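Local structure of lasso peptide isopeptidase AtxE2 (Asticcacaulis excentricus, 5TXE) at residues Glu299-Ile304 and Leu339-Ile344; Ala54-Pro59 and Tyr317-Glu322; Gln276-Pro281 and Ile483-Ala488; Gly349-Cys354 and Val375-Thr380; Leu407-Gly412 and His468-Glu473. The protein hydrolyses the isopeptide bond of the lasso peptides astexin-2 and astexin-3, recognising mainly their knotted loop and turning them into linear peptides. The protein carries 1 engineered substitution. All coordinates share one frame; numbering follows the deposited sequence.

Contact 1: residues Glu299-Ile304 and Leu339-Ile344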
# COMPACT_ATOMS: atom_id res chain seq x y z
N GLU A 299 -10.05 28.12 3.67
CA GLU A 299 -10.03 26.96 2.82
C GLU A 299 -8.88 26.02 3.25
O GLU A 299 -8.98 24.80 3.20
CB GLU A 299 -9.88 27.40 1.34
CG GLU A 299 -10.29 26.34 0.33
CD GLU A 299 -9.22 25.28 0.14
OE1 GLU A 299 -8.01 25.65 0.12
OE2 GLU A 299 -9.57 24.08 0.05
N ALA A 300 -7.78 26.61 3.67
CA ALA A 300 -6.62 25.86 4.12
C ALA A 300 -6.87 24.88 5.25
O ALA A 300 -6.08 23.99 5.45
CB ALA A 300 -5.55 26.84 4.53
N CYS A 301 -7.96 25.05 5.99
CA CYS A 301 -8.24 24.29 7.23
C CYS A 301 -9.03 23.06 6.87
O CYS A 301 -9.44 22.32 7.76
CB CYS A 301 -9.10 25.15 8.23
SG CYS A 301 -8.20 26.44 9.18
N GLN A 302 -9.29 22.86 5.58
CA GLN A 302 -10.11 21.71 5.14
C GLN A 302 -9.32 20.46 4.86
O GLN A 302 -8.27 20.51 4.21
CB GLN A 302 -10.91 22.03 3.88
CG GLN A 302 -11.81 23.26 4.02
CD GLN A 302 -13.13 23.08 3.35
OE1 GLN A 302 -13.24 22.78 2.14
NE2 GLN A 302 -14.17 23.22 4.15
N ASN A 303 -9.86 19.35 5.34
CA ASN A 303 -9.36 18.02 5.08
C ASN A 303 -7.91 17.80 5.54
O ASN A 303 -7.09 17.20 4.88
CB ASN A 303 -9.60 17.66 3.63
CG ASN A 303 -11.09 17.46 3.35
OD1 ASN A 303 -11.81 16.77 4.10
ND2 ASN A 303 -11.57 18.12 2.32
N ILE A 304 -7.64 18.26 6.74
CA ILE A 304 -6.35 18.07 7.37
C ILE A 304 -6.10 16.59 7.54
O ILE A 304 -6.99 15.83 7.89
CB ILE A 304 -6.30 18.83 8.73
CG1 ILE A 304 -6.28 20.33 8.42
CG2 ILE A 304 -5.09 18.42 9.58
CD1 ILE A 304 -6.53 21.23 9.61
N LEU A 339 -7.15 31.91 13.99
CA LEU A 339 -7.41 30.90 12.95
C LEU A 339 -6.99 31.38 11.56
O LEU A 339 -7.81 31.44 10.64
CB LEU A 339 -8.86 30.50 12.96
CG LEU A 339 -9.22 29.83 14.28
CD1 LEU A 339 -10.72 29.62 14.37
CD2 LEU A 339 -8.52 28.48 14.45
N LYS A 340 -5.71 31.71 11.46
CA LYS A 340 -5.08 32.22 10.24
C LYS A 340 -3.87 31.37 9.83
O LYS A 340 -2.74 31.79 10.01
CB LYS A 340 -4.57 33.66 10.48
CG LYS A 340 -5.57 34.81 10.27
CD LYS A 340 -6.85 34.49 9.50
CE LYS A 340 -7.50 35.77 9.00
NZ LYS A 340 -8.81 35.49 8.35
N PRO A 341 -4.10 30.19 9.24
CA PRO A 341 -2.96 29.36 8.84
C PRO A 341 -2.21 29.92 7.66
O PRO A 341 -2.80 30.50 6.79
CB PRO A 341 -3.59 28.03 8.48
CG PRO A 341 -5.03 28.30 8.31
CD PRO A 341 -5.38 29.52 9.08
N VAL A 342 -0.89 29.79 7.70
CA VAL A 342 -0.01 30.20 6.62
C VAL A 342 0.77 28.98 6.07
O VAL A 342 1.36 28.21 6.84
CB VAL A 342 0.99 31.25 7.12
CG1 VAL A 342 1.93 31.66 6.00
CG2 VAL A 342 0.21 32.46 7.64
N ARG A 343 0.78 28.84 4.75
CA ARG A 343 1.49 27.73 4.10
C ARG A 343 2.96 27.97 4.15
O ARG A 343 3.40 29.00 3.74
CB ARG A 343 1.09 27.62 2.64
CG ARG A 343 1.50 26.28 2.04
CD ARG A 343 0.77 26.02 0.74
NE ARG A 343 1.34 26.84 -0.30
CZ ARG A 343 0.88 26.87 -1.54
NH1 ARG A 343 -0.15 26.12 -1.88
NH2 ARG A 343 1.46 27.63 -2.44
N ILE A 344 3.74 27.02 4.64
CA ILE A 344 5.18 27.19 4.63
C ILE A 344 5.93 26.22 3.72
O ILE A 344 7.10 26.41 3.47
CB ILE A 344 5.76 27.08 6.04
CG1 ILE A 344 5.37 25.78 6.70
CG2 ILE A 344 5.25 28.24 6.91
CD1 ILE A 344 6.14 25.54 7.97
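Pro-341 reaches the 3-10 turn of 299-301 with one corner of its ring, and the close contacts all involve CG and CD. Starting at the root of the ring, CB of Pro-341 finds nothing of 299-304 and instead faces Phe-318 of the strand 315-322. The next atom, CG, does most of the touching: it stands 3.8 Å from SG of Cys-301 and 4.1 Å from CB of Ala-300, meeting both. CD lies 4.2 Å from SG of Cys-301. The sulfur is brought here because it sits anti to its own carbonyl carbon (chi1 -78°), and its disulfide to Cys-296 fixes it further. The short turn that presents Ala-300 and Cys-301 is closed by a backbone bond from N of Gln-302 to O of Glu-299, 3.1 Å long. Polar groups keep to the surroundings, as in the salt bridge of Lys-340 to Glu-298. The patch is small and apolar: a disulfide-braced linker leading from strand 294-295 of one four-stranded antiparallel sheet into strand 304-310 of the next packs on the turn before strand 342-347, the last of the second sheet, consistent with successive blades of the propeller of prolyl oligopeptidase relatives.

Contact 2: residues Ala54-Pro59 and Tyr317-Glu322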
# COMPACT_ATOMS: atom_id res chain seq x y z
N ALA A 54 2.86 3.78 2.33
CA ALA A 54 2.88 4.54 3.55
C ALA A 54 2.27 5.90 3.32
O ALA A 54 2.41 6.47 2.26
CB ALA A 54 4.30 4.73 4.00
N SER A 55 1.63 6.43 4.35
CA SER A 55 1.06 7.76 4.25
C SER A 55 1.38 8.58 5.51
O SER A 55 2.25 8.21 6.34
CB SER A 55 -0.45 7.64 4.00
OG SER A 55 -1.07 7.10 5.17
N GLU A 56 0.65 9.67 5.70
CA GLU A 56 0.96 10.62 6.79
C GLU A 56 1.03 10.06 8.16
O GLU A 56 1.87 10.48 8.93
CB GLU A 56 -0.06 11.78 6.82
CG GLU A 56 0.07 12.77 5.68
CD GLU A 56 -0.84 12.41 4.53
OE1 GLU A 56 -1.01 11.19 4.22
OE2 GLU A 56 -1.43 13.35 3.95
N THR A 57 0.18 9.12 8.49
CA THR A 57 0.13 8.55 9.82
C THR A 57 0.83 7.22 9.96
O THR A 57 0.68 6.53 10.96
CB THR A 57 -1.34 8.37 10.28
OG1 THR A 57 -1.97 7.44 9.43
CG2 THR A 57 -2.13 9.66 10.14
N THR A 58 1.58 6.80 8.95
CA THR A 58 2.28 5.52 9.06
C THR A 58 3.37 5.66 10.11
O THR A 58 4.29 6.48 9.95
CB THR A 58 2.92 5.14 7.71
OG1 THR A 58 1.90 4.91 6.72
CG2 THR A 58 3.77 3.88 7.89
N PRO A 59 3.31 4.86 11.17
CA PRO A 59 4.25 5.11 12.30
C PRO A 59 5.66 4.52 12.12
O PRO A 59 6.11 3.71 12.93
CB PRO A 59 3.55 4.43 13.46
CG PRO A 59 2.81 3.26 12.82
CD PRO A 59 2.39 3.74 11.45
N TYR A 317 0.73 23.21 13.84
CA TYR A 317 1.17 22.87 12.49
C TYR A 317 0.29 21.76 11.94
O TYR A 317 -0.17 20.90 12.68
CB TYR A 317 2.59 22.37 12.51
CG TYR A 317 3.57 23.25 13.20
CD1 TYR A 317 4.18 24.31 12.55
CD2 TYR A 317 3.95 22.98 14.52
CE1 TYR A 317 5.11 25.10 13.19
CE2 TYR A 317 4.90 23.75 15.17
CZ TYR A 317 5.49 24.82 14.53
OH TYR A 317 6.43 25.61 15.23
N PHE A 318 0.01 21.80 10.64
CA PHE A 318 -0.73 20.73 10.03
C PHE A 318 -0.42 20.43 8.58
O PHE A 318 0.10 21.28 7.85
CB PHE A 318 -2.23 20.90 10.25
CG PHE A 318 -2.84 22.13 9.65
CD1 PHE A 318 -3.18 22.16 8.32
CD2 PHE A 318 -3.16 23.22 10.45
CE1 PHE A 318 -3.80 23.26 7.77
CE2 PHE A 318 -3.79 24.33 9.90
CZ PHE A 318 -4.11 24.34 8.55
N LEU A 319 -0.72 19.20 8.21
CA LEU A 319 -0.54 18.71 6.84
C LEU A 319 -1.85 18.52 6.16
O LEU A 319 -2.86 18.23 6.82
CB LEU A 319 0.08 17.31 6.85
CG LEU A 319 1.58 17.23 7.10
CD1 LEU A 319 2.03 15.77 7.15
CD2 LEU A 319 2.32 17.97 6.01
N ARG A 320 -1.83 18.63 4.84
CA ARG A 320 -2.98 18.23 4.07
C ARG A 320 -2.61 18.04 2.62
O ARG A 320 -1.51 18.38 2.19
CB ARG A 320 -4.07 19.28 4.15
CG ARG A 320 -3.65 20.53 3.38
CD ARG A 320 -4.49 21.77 3.53
NE ARG A 320 -5.84 21.61 3.13
CZ ARG A 320 -6.41 22.28 2.14
NH1 ARG A 320 -5.73 23.17 1.41
NH2 ARG A 320 -7.69 22.04 1.90
N ARG A 321 -3.55 17.49 1.87
CA ARG A 321 -3.40 17.38 0.42
C ARG A 321 -4.12 18.51 -0.26
O ARG A 321 -5.13 18.95 0.24
CB ARG A 321 -3.97 16.05 -0.05
CG ARG A 321 -3.10 14.93 0.43
CD ARG A 321 -3.85 13.75 0.96
NE ARG A 321 -2.90 12.75 1.45
CZ ARG A 321 -2.77 11.50 0.98
NH1 ARG A 321 -3.56 11.04 0.02
NH2 ARG A 321 -1.86 10.69 1.52
N GLU A 322 -3.57 18.99 -1.36
CA GLU A 322 -4.18 20.09 -2.08
C GLU A 322 -3.66 20.18 -3.53
O GLU A 322 -2.90 19.34 -3.97
CB GLU A 322 -3.92 21.42 -1.32
CG GLU A 322 -2.46 21.77 -1.16
CD GLU A 322 -2.27 23.08 -0.38
OE1 GLU A 322 -2.97 23.27 0.64
OE2 GLU A 322 -1.41 23.90 -0.78
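Leu-319 makes the first touch along the strand, its CD1 lying 3.9 Å from CG of Glu-56, a methyl against the aliphatic part of the acidic side chain. Arg-320 points to the opposite side, where it forms a salt bridge with Glu-322. The guanidinium of Arg-321 then takes the carboxylate side-on, NE giving a nearly straight bond (166°) to OE2 of Glu-56 at 3.0 Å and NH2 a more bent one to OE1 of Glu-56 at 2.9 Å. The two flat groups lie only 15° apart; OE2 uses its syn lone pair and lies in the guanidinium plane, whereas OE1 is met somewhat out of plane. A bend at chi2 (93°) turns the carboxylate of Glu-56 toward this edge. Behind it, N of Thr-58 bonds O of Ser-55 to close the type I turn 55-58. OE2 of Glu-56 has a second donor in Thr-305, and Arg-441 comes close to NH1 of Arg-321. With an alanine in place of Glu-56, Arg-321 would probably lose its carboxylate mate and be left facing the like charge of Arg-441, free to turn. The loop between strands 48-49 and 61-63 thus meets the second strand of a four-stranded antiparallel sheet, the side chain of Arg-321 being about 11 Å from that of Tyr-438, which stabilises the alkoxide intermediate. Three donors hold the buried carboxylate, which probably stabilises its negative charge and offsets the crowding of the two arginines.

Contact 3: residues Gln276-Pro281 and Ile483-Ala488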
# COMPACT_ATOMS: atom_id res chain seq x y z
N GLN A 276 -22.51 12.83 9.77
CA GLN A 276 -22.87 11.57 9.11
C GLN A 276 -22.30 11.46 7.71
O GLN A 276 -21.83 10.39 7.35
CB GLN A 276 -24.38 11.37 8.98
CG GLN A 276 -25.01 10.76 10.20
CD GLN A 276 -25.02 11.75 11.34
OE1 GLN A 276 -25.35 12.92 11.15
NE2 GLN A 276 -24.60 11.30 12.52
N ASN A 277 -22.38 12.54 6.93
CA ASN A 277 -21.91 12.56 5.54
C ASN A 277 -20.40 12.43 5.44
O ASN A 277 -19.67 13.38 5.65
CB ASN A 277 -22.36 13.83 4.81
CG ASN A 277 -21.92 13.85 3.36
OD1 ASN A 277 -21.28 12.91 2.85
ND2 ASN A 277 -22.27 14.90 2.68
N ILE A 278 -19.93 11.25 5.08
CA ILE A 278 -18.49 10.98 5.02
C ILE A 278 -17.76 11.78 3.91
O ILE A 278 -16.55 11.82 3.89
CB ILE A 278 -18.18 9.47 4.83
CG1 ILE A 278 -18.61 9.00 3.42
CG2 ILE A 278 -18.85 8.64 5.94
CD1 ILE A 278 -18.31 7.55 3.11
N ASN A 279 -18.46 12.36 2.97
CA ASN A 279 -17.78 13.07 1.90
C ASN A 279 -17.79 14.56 2.08
O ASN A 279 -17.19 15.28 1.30
CB ASN A 279 -18.38 12.70 0.56
CG ASN A 279 -18.21 11.20 0.27
OD1 ASN A 279 -17.26 10.57 0.76
ND2 ASN A 279 -19.15 10.62 -0.49
N ALA A 280 -18.45 15.02 3.13
CA ALA A 280 -18.36 16.41 3.52
C ALA A 280 -16.95 16.65 4.02
O ALA A 280 -16.36 15.86 4.76
CB ALA A 280 -19.37 16.76 4.60
N PRO A 281 -16.39 17.76 3.60
CA PRO A 281 -15.06 18.15 4.04
C PRO A 281 -15.01 18.41 5.55
O PRO A 281 -15.99 18.84 6.15
CB PRO A 281 -14.77 19.42 3.24
CG PRO A 281 -16.12 19.98 2.95
CD PRO A 281 -17.08 18.83 2.85
N ILE A 483 -19.43 1.65 2.78
CA ILE A 483 -20.04 0.45 2.21
C ILE A 483 -21.21 0.85 1.29
O ILE A 483 -21.30 0.36 0.16
CB ILE A 483 -20.46 -0.58 3.30
CG1 ILE A 483 -19.26 -0.88 4.23
CG2 ILE A 483 -20.98 -1.88 2.66
CD1 ILE A 483 -19.55 -1.88 5.33
N ALA A 484 -22.06 1.77 1.73
CA ALA A 484 -23.12 2.28 0.85
C ALA A 484 -22.60 3.05 -0.38
O ALA A 484 -23.22 3.06 -1.45
CB ALA A 484 -24.09 3.17 1.62
N GLN A 485 -21.46 3.71 -0.22
CA GLN A 485 -20.90 4.47 -1.32
C GLN A 485 -20.44 3.49 -2.38
O GLN A 485 -20.66 3.70 -3.59
CB GLN A 485 -19.68 5.29 -0.87
CG GLN A 485 -19.14 6.25 -1.93
CD GLN A 485 -17.94 7.06 -1.43
OE1 GLN A 485 -18.02 7.78 -0.43
NE2 GLN A 485 -16.84 6.95 -2.13
N SER A 486 -19.75 2.44 -1.91
CA SER A 486 -19.26 1.35 -2.76
C SER A 486 -20.41 0.77 -3.57
O SER A 486 -20.25 0.53 -4.76
CB SER A 486 -18.56 0.23 -1.96
OG SER A 486 -18.17 -0.81 -2.87
N LYS A 487 -21.56 0.59 -2.93
CA LYS A 487 -22.71 0.04 -3.59
C LYS A 487 -23.15 0.92 -4.74
O LYS A 487 -23.40 0.42 -5.85
CB LYS A 487 -23.81 -0.14 -2.58
CG LYS A 487 -24.97 -0.93 -3.07
CD LYS A 487 -25.92 -1.09 -1.90
CE LYS A 487 -27.34 -1.34 -2.38
NZ LYS A 487 -27.38 -2.59 -3.17
N ALA A 488 -23.17 2.23 -4.52
CA ALA A 488 -23.43 3.14 -5.65
C ALA A 488 -22.35 3.09 -6.76
O ALA A 488 -22.68 3.15 -7.95
CB ALA A 488 -23.56 4.57 -5.15
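A type I beta turn from Asn-277 to Ala-280 lifts Ile-278 and Asn-279 toward one flank of the helix 483-488, where both touch Gln-485; the alpha carbons of Ile-278 and Gln-485 are 9.4 Å apart. Asn-277 also makes an Asx turn at its start, OD1 accepting from N of Asn-279 at 2.9 Å. Gln-485 bridges the gap with an extended chain, its CG anti to the backbone nitrogen (chi1 -173°). Its OE1 accepts from ND2 of Asn-279 at 3.1 Å (147°), while NE2 bonds Glu-489 one turn on. The oxygen lies in the plane of the asparagine amide, yet the donor stands well above the glutamine's own carbonyl plane, the two amides being turned 62° against each other. OD1 of Asn-279 is equally near OE1 of Gln-485, two acceptors whose approach should weaken the grip, and CD1 of Ile-278 rests 3.6 Å from the same oxygen. ND2 of Asn-279 also bonds the carbonyl of Gln-477, its stronger partner. Replacing Asn-279 by an alanine would probably leave the oxygens of both Gln-485 and Gln-477 without this donor. The loop between strands 266-271 and 283-288 thereby meets helix 482-490, and Ile-278 pairs with Phe-479 before it through the backbone.

Contact 4: residues Gly349-Cys354 and Val375-Thr380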
# COMPACT_ATOMS: atom_id res chain seq x y z
N GLY A 349 4.76 14.55 -3.89
CA GLY A 349 5.42 13.64 -2.98
C GLY A 349 4.59 13.42 -1.74
O GLY A 349 3.42 13.80 -1.67
N LEU A 350 5.22 12.79 -0.77
CA LEU A 350 4.59 12.42 0.45
C LEU A 350 5.53 12.70 1.60
O LEU A 350 6.74 12.56 1.45
CB LEU A 350 4.28 10.91 0.45
CG LEU A 350 3.36 10.39 -0.65
CD1 LEU A 350 3.43 8.86 -0.86
CD2 LEU A 350 1.96 10.82 -0.29
N LEU A 351 4.95 13.06 2.73
CA LEU A 351 5.65 13.09 4.01
C LEU A 351 4.95 12.12 4.91
O LEU A 351 3.75 12.23 5.10
CB LEU A 351 5.59 14.46 4.66
CG LEU A 351 6.26 15.60 3.96
CD1 LEU A 351 5.97 16.86 4.77
CD2 LEU A 351 7.74 15.38 3.85
N GLN A 352 5.70 11.20 5.48
CA GLN A 352 5.13 10.08 6.18
C GLN A 352 5.72 9.97 7.58
O GLN A 352 6.93 10.12 7.76
CB GLN A 352 5.48 8.82 5.38
CG GLN A 352 4.90 8.82 3.97
CD GLN A 352 5.79 8.13 2.97
OE1 GLN A 352 7.02 8.18 3.04
NE2 GLN A 352 5.18 7.53 1.97
N GLY A 353 4.89 9.66 8.54
CA GLY A 353 5.38 9.33 9.88
C GLY A 353 6.00 10.46 10.69
O GLY A 353 6.69 10.21 11.70
N CYS A 354 5.78 11.68 10.23
CA CYS A 354 6.45 12.84 10.79
C CYS A 354 6.23 12.97 12.29
O CYS A 354 5.13 12.76 12.80
CB CYS A 354 5.92 14.11 10.15
SG CYS A 354 6.16 14.35 8.36
N VAL A 375 14.12 13.02 6.22
CA VAL A 375 14.24 14.41 5.86
C VAL A 375 13.87 15.20 7.10
O VAL A 375 13.14 14.68 7.97
CB VAL A 375 13.26 14.56 4.68
CG1 VAL A 375 12.08 15.45 4.91
CG2 VAL A 375 13.96 14.62 3.36
N THR A 376 14.45 16.41 7.25
CA THR A 376 13.97 17.37 8.28
C THR A 376 13.33 18.55 7.64
O THR A 376 13.77 19.04 6.63
CB THR A 376 15.07 17.89 9.26
OG1 THR A 376 16.10 18.52 8.51
CG2 THR A 376 15.71 16.78 10.00
N LEU A 377 12.23 18.99 8.20
CA LEU A 377 11.53 20.12 7.65
C LEU A 377 11.60 21.25 8.71
O LEU A 377 11.16 21.08 9.84
CB LEU A 377 10.12 19.69 7.36
CG LEU A 377 9.41 20.31 6.17
CD1 LEU A 377 10.32 20.62 5.00
CD2 LEU A 377 8.37 19.35 5.66
N ASN A 378 12.15 22.39 8.33
CA ASN A 378 12.20 23.55 9.23
C ASN A 378 10.81 24.20 9.38
O ASN A 378 10.21 24.66 8.41
CB ASN A 378 13.24 24.53 8.69
CG ASN A 378 13.44 25.75 9.58
OD1 ASN A 378 12.50 26.37 10.09
ND2 ASN A 378 14.69 26.14 9.71
N LEU A 379 10.29 24.23 10.60
CA LEU A 379 8.93 24.71 10.82
C LEU A 379 8.76 26.25 10.86
O LEU A 379 7.66 26.75 11.17
CB LEU A 379 8.38 24.09 12.11
CG LEU A 379 8.21 22.57 12.04
CD1 LEU A 379 7.65 22.05 13.36
CD2 LEU A 379 7.31 22.20 10.88
N THR A 380 9.82 26.99 10.58
CA THR A 380 9.78 28.43 10.51
C THR A 380 9.85 28.83 9.05
O THR A 380 8.93 29.45 8.54
CB THR A 380 10.97 29.05 11.26
OG1 THR A 380 10.91 28.67 12.65
CG2 THR A 380 10.92 30.59 11.12
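Leu-351 and its partners Val-375 and Leu-377 sit on strands that share a four-stranded antiparallel sheet without being neighbours in it. Strand 360-367 lies between them in the sheet order, the two short segments run nearly at right angles to each other, and the closest alpha carbons, those of Leu-351 and Val-375, are still 8.9 Å apart. The chain turns a corner at Gly-353. Side chains alone bridge the gap. Leu-351 holds its CG anti to the carbonyl carbon (chi1 -64°) and spreads its two methyls toward the other strand: CD1 meets CD2 of Leu-377 at 3.6 Å, and CD2 lies looser, 4.5 Å from CG1 of Val-375. The two leucines cross at about a right angle, methyl against methyl. Leu-377 and Val-375 both depart from the usual staggered torsions, so the closeness of either contact is best read with some reserve. Met-384 of the last strand of the sheet touches Val-375 and Leu-377, while Met-329 and Leu-331 of the preceding sheet touch Leu-351 and Leu-377 respectively. The first and third strands of one sheet thus meet through side chains on a face covered by the sheet before it, consistent with packing between propeller blades. All three touching residues are buried and offer hydrocarbon alone across the gap, which implies cohesion by dispersion and exclusion of water, with nothing polar exchanged between the two segments.

Contact 5: residues Leu407-Gly412 and His468-Glu473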
# COMPACT_ATOMS: atom_id res chain seq x y z
N LEU A 407 -5.63 16.74 -16.20
CA LEU A 407 -6.74 16.98 -17.04
C LEU A 407 -8.04 16.83 -16.23
O LEU A 407 -8.02 16.42 -15.05
CB LEU A 407 -6.73 16.07 -18.27
CG LEU A 407 -6.81 14.55 -18.12
CD1 LEU A 407 -8.21 14.03 -17.81
CD2 LEU A 407 -6.32 13.93 -19.45
N ARG A 408 -9.14 17.24 -16.85
CA ARG A 408 -10.42 17.08 -16.25
C ARG A 408 -11.00 16.05 -17.14
O ARG A 408 -10.84 16.15 -18.35
CB ARG A 408 -11.24 18.36 -16.28
CG ARG A 408 -12.48 18.25 -15.41
CD ARG A 408 -13.27 19.56 -15.38
NE ARG A 408 -12.63 20.66 -14.65
CZ ARG A 408 -12.63 20.81 -13.34
NH1 ARG A 408 -13.17 19.89 -12.53
NH2 ARG A 408 -12.04 21.86 -12.79
N ASN A 409 -11.61 15.03 -16.56
CA ASN A 409 -12.12 13.95 -17.36
C ASN A 409 -13.51 14.28 -17.85
O ASN A 409 -14.09 15.30 -17.45
CB ASN A 409 -12.00 12.59 -16.63
CG ASN A 409 -13.02 12.36 -15.53
OD1 ASN A 409 -13.99 13.08 -15.40
ND2 ASN A 409 -12.77 11.33 -14.69
N ARG A 410 -14.05 13.40 -18.69
CA ARG A 410 -15.36 13.61 -19.29
C ARG A 410 -16.49 13.67 -18.26
O ARG A 410 -17.56 14.20 -18.54
CB ARG A 410 -15.61 12.60 -20.43
CG ARG A 410 -15.38 11.08 -20.22
CD ARG A 410 -15.98 10.34 -21.42
NE ARG A 410 -15.23 9.28 -22.09
CZ ARG A 410 -14.11 9.42 -22.79
NH1 ARG A 410 -13.49 10.58 -22.85
NH2 ARG A 410 -13.58 8.37 -23.41
N ASN A 411 -16.27 13.21 -17.05
CA ASN A 411 -17.27 13.38 -16.02
C ASN A 411 -17.00 14.58 -15.16
O ASN A 411 -17.58 14.68 -14.06
CB ASN A 411 -17.30 12.11 -15.19
CG ASN A 411 -17.64 10.90 -16.04
OD1 ASN A 411 -16.80 10.06 -16.39
ND2 ASN A 411 -18.89 10.85 -16.44
N GLY A 412 -16.11 15.48 -15.61
CA GLY A 412 -15.83 16.73 -14.86
C GLY A 412 -14.86 16.61 -13.69
O GLY A 412 -14.76 17.48 -12.87
N HIS A 468 -2.92 7.63 -11.61
CA HIS A 468 -3.44 7.84 -10.30
C HIS A 468 -4.93 7.84 -10.43
O HIS A 468 -5.52 8.77 -10.90
CB HIS A 468 -2.98 9.13 -9.70
CG HIS A 468 -3.34 9.23 -8.27
ND1 HIS A 468 -2.49 8.80 -7.26
CD2 HIS A 468 -4.48 9.64 -7.66
CE1 HIS A 468 -3.09 8.95 -6.09
NE2 HIS A 468 -4.29 9.47 -6.30
N SER A 469 -5.53 6.78 -9.99
CA SER A 469 -6.94 6.63 -10.18
C SER A 469 -7.73 7.82 -9.62
O SER A 469 -7.49 8.25 -8.50
CB SER A 469 -7.39 5.36 -9.46
OG SER A 469 -8.65 5.02 -10.00
N PRO A 470 -8.73 8.32 -10.36
CA PRO A 470 -9.40 9.49 -9.85
C PRO A 470 -10.52 9.19 -8.86
O PRO A 470 -10.97 8.04 -8.73
CB PRO A 470 -9.99 10.10 -11.12
CG PRO A 470 -10.39 8.90 -11.90
CD PRO A 470 -9.24 7.94 -11.68
N ARG A 471 -10.97 10.26 -8.22
CA ARG A 471 -12.18 10.24 -7.41
C ARG A 471 -13.42 9.78 -8.18
O ARG A 471 -13.56 10.02 -9.40
CB ARG A 471 -12.42 11.62 -6.78
CG ARG A 471 -11.50 11.86 -5.59
CD ARG A 471 -11.87 13.09 -4.79
NE ARG A 471 -13.23 13.04 -4.22
CZ ARG A 471 -13.86 14.08 -3.66
NH1 ARG A 471 -13.26 15.26 -3.57
NH2 ARG A 471 -15.09 13.95 -3.19
N SER A 472 -14.30 9.06 -7.47
CA SER A 472 -15.53 8.63 -8.10
C SER A 472 -16.58 9.75 -8.00
O SER A 472 -16.49 10.59 -7.12
CB SER A 472 -16.09 7.40 -7.42
OG SER A 472 -16.46 7.72 -6.10
N GLU A 473 -17.58 9.71 -8.87
CA GLU A 473 -18.74 10.62 -8.78
C GLU A 473 -19.43 10.48 -7.42
O GLU A 473 -19.79 11.47 -6.79
CB GLU A 473 -19.73 10.31 -9.91
CG GLU A 473 -19.11 10.52 -11.32
CD GLU A 473 -19.99 10.08 -12.50
OE1 GLU A 473 -21.11 10.62 -12.61
OE2 GLU A 473 -19.54 9.24 -13.34
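Asn-409 faces the ring of Pro-470 at the more buried end of this contact, while Asn-411 meets Glu-473 at the more open end. The firm part owes its order less to the crossing itself, where ND2 of Asn-409 is 4.4 Å from CG of Pro-470, than to the bonds that hold the asparagine. Its CG lies between the backbone nitrogen and carbonyl (chi1 76°), which folds OD1 back to accept from N of Asn-411 at 2.8 Å in an Asx turn; the same oxygen takes N of Ile-413, and ND2 bonds Thr-502. The type I turn 409-412 is closed by a 2.7 Å bond from N of Gly-412 to O of Asn-409. At the other end the side chains merely approach: OE2 of Glu-473, carried on an extended chain, lies 3.7 Å from CG of Asn-411, and the two side chains cross at about a right angle. Pro-470, about 8 Å from the side chain of the catalytically important Tyr-438, also packs on Val-415 of strand 414-421. The turn joining edge strand 401-408 to strand 414-421 of the mixed sheet thus meets the loop following strand 463-467, with Thr-502 and Asn-498 of helix 494-512 alongside.

How the contacts relate
Contacts 1, 2 and 4 involve neighbouring four-stranded sheets, consistent with blades of the propeller expected in this prolyl oligopeptidase relative, contact 2 bringing a loop from near the N-terminus onto one; contact 5 belongs to the mixed sheet of the hydrolase domain, and contact 3 joins the two regions. Contacts 2 and 4, centres 9 Å apart, are joined by probable hydrogen bonds from Gln-352 to O of Ala-54 and from N of Gly-353 to O of Glu-56. Contacts 1 and 2, 14 Å apart, share the sheet 304-347. Contact 2 starts first and crosses contacts 1 and 3; contacts 1, 4 and 5 follow in series within the span of contact 3, which ties propeller to hydrolase domain.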